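Local coordinates for thermotoga maritima TmcAL (Thermotoga maritima, PDB 5Y0T), which belongs to the HIGH nucleotidyl transferase family of the HUP clan and holds adenosine-5'-rp-alpha-thio-triphosphate in a pocket, at residues E46-A54 and T395-P403. Sequence-based numbering, arbitrary orientation.
Sequences EPAVIDKFA and TNFYSMFFP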
ATOM      1  N   GLU A  46       5.701  12.940 -10.214  1.00 25.86           N
ATOM      2  CA  GLU A  46       6.924  12.712  -9.441  1.00 28.64           C
ATOM      3  C   GLU A  46       6.795  13.410  -8.099  1.00 27.51           C
ATOM      4  O   GLU A  46       5.997  14.332  -7.973  1.00 24.96           O
ATOM      5  CB  GLU A  46       8.150  13.246 -10.177  1.00 26.68           C
ATOM      6  CG  GLU A  46       8.454  12.552 -11.501  1.00 31.38           C
ATOM      7  CD  GLU A  46       9.824  12.907 -12.028  1.00 34.40           C
ATOM      8  OE1 GLU A  46      10.822  12.431 -11.442  1.00 35.95           O
ATOM      9  OE2 GLU A  46       9.901  13.656 -13.030  1.00 38.30           O
ATOM     10  N   PRO A  47       7.571  12.971  -7.097  1.00 28.32           N
ATOM     11  CA  PRO A  47       7.647  13.759  -5.864  1.00 21.67           C
ATOM     12  C   PRO A  47       8.451  15.021  -6.105  1.00 21.83           C
ATOM     13  O   PRO A  47       9.326  15.029  -6.977  1.00 20.74           O
ATOM     14  CB  PRO A  47       8.382  12.841  -4.888  1.00 16.95           C
ATOM     15  CG  PRO A  47       9.230  11.953  -5.783  1.00 24.52           C
ATOM     16  CD  PRO A  47       8.431  11.775  -7.056  1.00 28.21           C
ATOM     17  N   ALA A  48       8.179  16.064  -5.329  1.00 22.30           N
ATOM     18  CA  ALA A  48       9.033  17.237  -5.341  1.00 19.84           C
ATOM     19  C   ALA A  48      10.368  16.815  -4.761  1.00 22.56           C
ATOM     20  O   ALA A  48      10.433  15.945  -3.873  1.00 19.01           O
ATOM     21  CB  ALA A  48       8.404  18.363  -4.549  1.00 22.78           C
ATOM     22  N   VAL A  49      11.451  17.382  -5.265  1.00 17.49           N
ATOM     23  CA  VAL A  49      12.749  16.879  -4.856  1.00 23.39           C
ATOM     24  C   VAL A  49      13.062  17.302  -3.404  1.00 21.28           C
ATOM     25  O   VAL A  49      13.806  16.613  -2.702  1.00 27.03           O
ATOM     26  CB  VAL A  49      13.852  17.326  -5.848  1.00 20.11           C
ATOM     27  CG1 VAL A  49      14.087  18.857  -5.791  1.00 17.56           C
ATOM     28  CG2 VAL A  49      15.126  16.530  -5.601  1.00 26.58           C
ATOM     29  N   ILE A  50      12.477  18.420  -2.961  1.00 19.37           N
ATOM     30  CA  ILE A  50      12.419  18.777  -1.530  1.00 20.06           C
ATOM     31  C   ILE A  50      10.987  19.203  -1.238  1.00 20.72           C
ATOM     32  O   ILE A  50      10.238  19.465  -2.176  1.00 18.65           O
ATOM     33  CB  ILE A  50      13.378  19.907  -1.138  1.00 18.35           C
ATOM     34  CG1 ILE A  50      13.173  21.134  -2.045  1.00 16.23           C
ATOM     35  CG2 ILE A  50      14.842  19.448  -1.191  1.00 18.40           C
ATOM     36  CD1 ILE A  50      14.125  22.299  -1.675  1.00 23.73           C
ATOM     37  N   ASP A  51      10.585  19.283   0.032  1.00 20.56           N
ATOM     38  CA  ASP A  51       9.142  19.350   0.282  1.00 18.87           C
ATOM     39  C   ASP A  51       8.585  20.762   0.141  1.00 19.63           C
ATOM     40  O   ASP A  51       9.315  21.715  -0.127  1.00 16.04           O
ATOM     41  CB  ASP A  51       8.778  18.724   1.651  1.00 22.06           C
ATOM     42  CG  ASP A  51       9.180  19.562   2.856  1.00 23.38           C
ATOM     43  OD1 ASP A  51       9.577  20.744   2.732  1.00 23.54           O
ATOM     44  OD2 ASP A  51       9.074  19.007   3.974  1.00 27.54           O
ATOM     45  N   LYS A  52       7.271  20.885   0.300  1.00 16.06           N
ATOM     46  CA  LYS A  52       6.588  22.133  -0.028  1.00 17.17           C
ATOM     47  C   LYS A  52       6.913  23.234   0.976  1.00 18.28           C
ATOM     48  O   LYS A  52       6.861  24.421   0.643  1.00 20.85           O
ATOM     49  CB  LYS A  52       5.068  21.901  -0.093  1.00 16.79           C
ATOM     50  CG  LYS A  52       4.467  21.523   1.269  1.00 18.33           C
ATOM     51  CD  LYS A  52       3.063  20.936   1.114  1.00 14.31           C
ATOM     52  CE  LYS A  52       2.503  20.528   2.486  1.00 17.96           C
ATOM     53  NZ  LYS A  52       1.118  19.947   2.363  1.00 18.23           N
ATOM     54  N   PHE A  53       7.274  22.855   2.198  1.00 17.22           N
ATOM     55  CA  PHE A  53       7.624  23.868   3.201  1.00 17.75           C
ATOM     56  C   PHE A  53       8.955  24.536   2.844  1.00 22.95           C
ATOM     57  O   PHE A  53       9.118  25.760   2.944  1.00 21.94           O
ATOM     58  CB  PHE A  53       7.669  23.226   4.592  1.00 22.95           C
ATOM     59  CG  PHE A  53       6.364  22.566   4.981  1.00 22.19           C
ATOM     60  CD1 PHE A  53       5.235  23.327   5.211  1.00 27.72           C
ATOM     61  CD2 PHE A  53       6.275  21.194   5.100  1.00 26.73           C
ATOM     62  CE1 PHE A  53       4.032  22.720   5.560  1.00 25.02           C
ATOM     63  CE2 PHE A  53       5.077  20.587   5.445  1.00 30.79           C
ATOM     64  CZ  PHE A  53       3.965  21.353   5.675  1.00 24.05           C
ATOM     65  N   ALA A  54       9.906  23.731   2.398  1.00 19.84           N
ATOM     66  CA  ALA A  54      11.173  24.265   1.912  1.00 18.00           C
ATOM     67  C   ALA A  54      10.975  25.093   0.638  1.00 19.53           C
ATOM     68  O   ALA A  54      11.525  26.193   0.495  1.00 21.47           O
ATOM     69  CB  ALA A  54      12.162  23.125   1.664  1.00 19.35           C
ATOM     70  N   THR A 395       1.488  14.337   2.150  1.00 19.22           N
ATOM     71  CA  THR A 395       2.609  14.785   2.980  1.00 21.24           C
ATOM     72  C   THR A 395       3.141  13.670   3.862  1.00 18.29           C
ATOM     73  O   THR A 395       4.353  13.465   3.972  1.00 18.65           O
ATOM     74  CB  THR A 395       2.197  15.997   3.879  1.00 19.18           C
ATOM     75  OG1 THR A 395       1.725  17.055   3.044  1.00 22.08           O
ATOM     76  CG2 THR A 395       3.363  16.520   4.697  1.00 18.51           C
ATOM     77  N   ASN A 396       2.235  12.947   4.504  1.00 20.49           N
ATOM     78  CA  ASN A 396       2.651  11.890   5.413  1.00 23.88           C
ATOM     79  C   ASN A 396       3.357  10.749   4.689  1.00 21.01           C
ATOM     80  O   ASN A 396       4.335  10.193   5.194  1.00 21.37           O
ATOM     81  CB  ASN A 396       1.444  11.368   6.188  1.00 20.27           C
ATOM     82  CG  ASN A 396       0.929  12.381   7.195  1.00 21.45           C
ATOM     83  OD1 ASN A 396       1.640  13.324   7.561  1.00 21.71           O
ATOM     84  ND2 ASN A 396      -0.300  12.179   7.673  1.00 17.03           N
ATOM     85  N   PHE A 397       2.857  10.409   3.507  1.00 19.12           N
ATOM     86  CA  PHE A 397       3.456   9.369   2.691  1.00 15.65           C
ATOM     87  C   PHE A 397       4.829   9.819   2.191  1.00 17.61           C
ATOM     88  O   PHE A 397       5.821   9.110   2.319  1.00 18.47           O
ATOM     89  CB  PHE A 397       2.534   9.038   1.524  1.00 14.61           C
ATOM     90  CG  PHE A 397       3.086   8.005   0.574  1.00 18.62           C
ATOM     91  CD1 PHE A 397       3.024   6.654   0.887  1.00 17.17           C
ATOM     92  CD2 PHE A 397       3.639   8.386  -0.651  1.00 16.71           C
ATOM     93  CE1 PHE A 397       3.526   5.688  -0.008  1.00 20.90           C
ATOM     94  CE2 PHE A 397       4.142   7.436  -1.548  1.00 19.22           C
ATOM     95  CZ  PHE A 397       4.077   6.087  -1.231  1.00 22.01           C
ATOM     96  N   TYR A 398       4.881  11.015   1.628  1.00 14.75           N
ATOM     97  CA  TYR A 398       6.147  11.577   1.146  1.00 17.34           C
ATOM     98  C   TYR A 398       7.280  11.547   2.191  1.00 16.22           C
ATOM     99  O   TYR A 398       8.420  11.169   1.883  1.00 20.11           O
ATOM    100  CB  TYR A 398       5.881  13.009   0.677  1.00 18.68           C
ATOM    101  CG  TYR A 398       7.079  13.785   0.181  1.00 20.18           C
ATOM    102  CD1 TYR A 398       7.904  14.472   1.072  1.00 23.48           C
ATOM    103  CD2 TYR A 398       7.343  13.895  -1.180  1.00 17.29           C
ATOM    104  CE1 TYR A 398       8.987  15.217   0.620  1.00 22.77           C
ATOM    105  CE2 TYR A 398       8.421  14.658  -1.648  1.00 20.11           C
ATOM    106  CZ  TYR A 398       9.235  15.313  -0.737  1.00 23.51           C
ATOM    107  OH  TYR A 398      10.313  16.056  -1.170  1.00 24.90           O
ATOM    108  N   SER A 399       6.970  11.940   3.428  1.00 17.31           N
ATOM    109  CA  SER A 399       7.990  12.072   4.472  1.00 20.17           C
ATOM    110  C   SER A 399       8.639  10.735   4.850  1.00 21.62           C
ATOM    111  O   SER A 399       9.762  10.715   5.359  1.00 19.77           O
ATOM    112  CB  SER A 399       7.384  12.733   5.718  1.00 27.55           C
ATOM    113  OG  SER A 399       6.850  13.995   5.356  1.00 32.51           O
ATOM    114  N   MET A 400       7.950   9.623   4.592  1.00 21.34           N
ATOM    115  CA  MET A 400       8.569   8.297   4.804  1.00 19.33           C
ATOM    116  C   MET A 400       9.775   8.087   3.887  1.00 18.59           C
ATOM    117  O   MET A 400      10.573   7.163   4.092  1.00 22.01           O
ATOM    118  CB  MET A 400       7.558   7.174   4.579  1.00 18.90           C
ATOM    119  CG  MET A 400       6.673   6.873   5.792  1.00 19.82           C
ATOM    120  SD  MET A 400       7.644   6.543   7.276  1.00 24.75           S
ATOM    121  CE  MET A 400       8.537   5.033   6.819  1.00 20.39           C
ATOM    122  N   PHE A 401       9.869   8.896   2.835  1.00 16.60           N
ATOM    123  CA  PHE A 401      10.977   8.775   1.879  1.00 21.61           C
ATOM    124  C   PHE A 401      12.097   9.804   2.045  1.00 23.82           C
ATOM    125  O   PHE A 401      13.041   9.819   1.252  1.00 21.14           O
ATOM    126  CB  PHE A 401      10.414   8.787   0.458  1.00 21.70           C
ATOM    127  CG  PHE A 401       9.455   7.664   0.224  1.00 19.84           C
ATOM    128  CD1 PHE A 401       9.914   6.425  -0.201  1.00 22.89           C
ATOM    129  CD2 PHE A 401       8.109   7.819   0.518  1.00 18.71           C
ATOM    130  CE1 PHE A 401       9.040   5.361  -0.374  1.00 23.86           C
ATOM    131  CE2 PHE A 401       7.218   6.772   0.350  1.00 17.79           C
ATOM    132  CZ  PHE A 401       7.687   5.530  -0.108  1.00 20.12           C
ATOM    133  N   PHE A 402      11.988  10.658   3.063  1.00 22.17           N
ATOM    134  CA  PHE A 402      13.144  11.423   3.527  1.00 20.76           C
ATOM    135  C   PHE A 402      14.288  10.439   3.737  1.00 19.23           C
ATOM    136  O   PHE A 402      14.091   9.396   4.365  1.00 21.15           O
ATOM    137  CB  PHE A 402      12.867  12.143   4.854  1.00 21.32           C
ATOM    138  CG  PHE A 402      11.973  13.346   4.754  1.00 22.19           C
ATOM    139  CD1 PHE A 402      11.996  14.176   3.641  1.00 24.02           C
ATOM    140  CD2 PHE A 402      11.130  13.669   5.815  1.00 24.03           C
ATOM    141  CE1 PHE A 402      11.196  15.320   3.578  1.00 23.40           C
ATOM    142  CE2 PHE A 402      10.305  14.795   5.754  1.00 19.33           C
ATOM    143  CZ  PHE A 402      10.341  15.622   4.623  1.00 22.57           C
ATOM    144  N   PRO A 403      15.485  10.760   3.224  1.00 19.17           N
ATOM    145  CA  PRO A 403      16.623   9.842   3.343  1.00 21.38           C
ATOM    146  C   PRO A 403      16.955   9.462   4.790  1.00 24.83           C
ATOM    147  O   PRO A 403      17.313   8.320   5.022  1.00 22.93           O
ATOM    148  CB  PRO A 403      17.769  10.628   2.694  1.00 25.63           C
ATOM    149  CG  PRO A 403      17.059  11.429   1.613  1.00 23.61           C
ATOM    150  CD  PRO A 403      15.761  11.867   2.284  1.00 20.82           C
TER
HETATM  151  O   HOH W   1       7.014  16.898   4.126  1.00 38.12           O
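Tyr398 reaches from helix 381-399 into the loop 46-51 and donates a hydrogen bond from its hydroxyl to the carbonyl of Ala48, OH to O 2.7 Å. The oxygen lies at the edge of the ring, while the hydroxyl meets the C=O from above the carbonyl plane, 47° out of it. A long phenol suits this place because its length carries a donor to a backbone carbonyl of the loop. With CG opposite the backbone N (chi1 178°), the ring is carried toward that loop.

The second direct bond runs from Lys52 NZ to Thr395 OG1, 3.0 Å. An extended lysine chain crosses the threonine at about a right angle, and its ammonium also forms salt bridges to Asp413 and Glu69; Asp413 is also hydrogen-bonded to Thr395 OG1, so the buried charge is probably well compensated.

Asp51 works in two directions. OD1 of this short acidic side chain accepts from Ala54 N at 3.0 Å as an N-cap of helix 52-61, whereas OD2 pairs with Arg412 and takes a bond from a water that also donates to Ser399 OG. The same OD2 sits 3.7 Å from Phe402 CZ, at the ring edge, where the C-H groups are slightly positive.

Pro47 CB lies against Tyr398 CE2 at 3.7 Å, and Asp51 CB comes obliquely toward Tyr398 CE1.

Helix 412-415 touches Phe53, Ser399 and Phe402, strand 337-343 packs on Lys52 and Phe53, and helix 231-242 adjoins Ile50 and Ala54, so the start of helix 52-61 is joined to helix 381-399 within the buried interior.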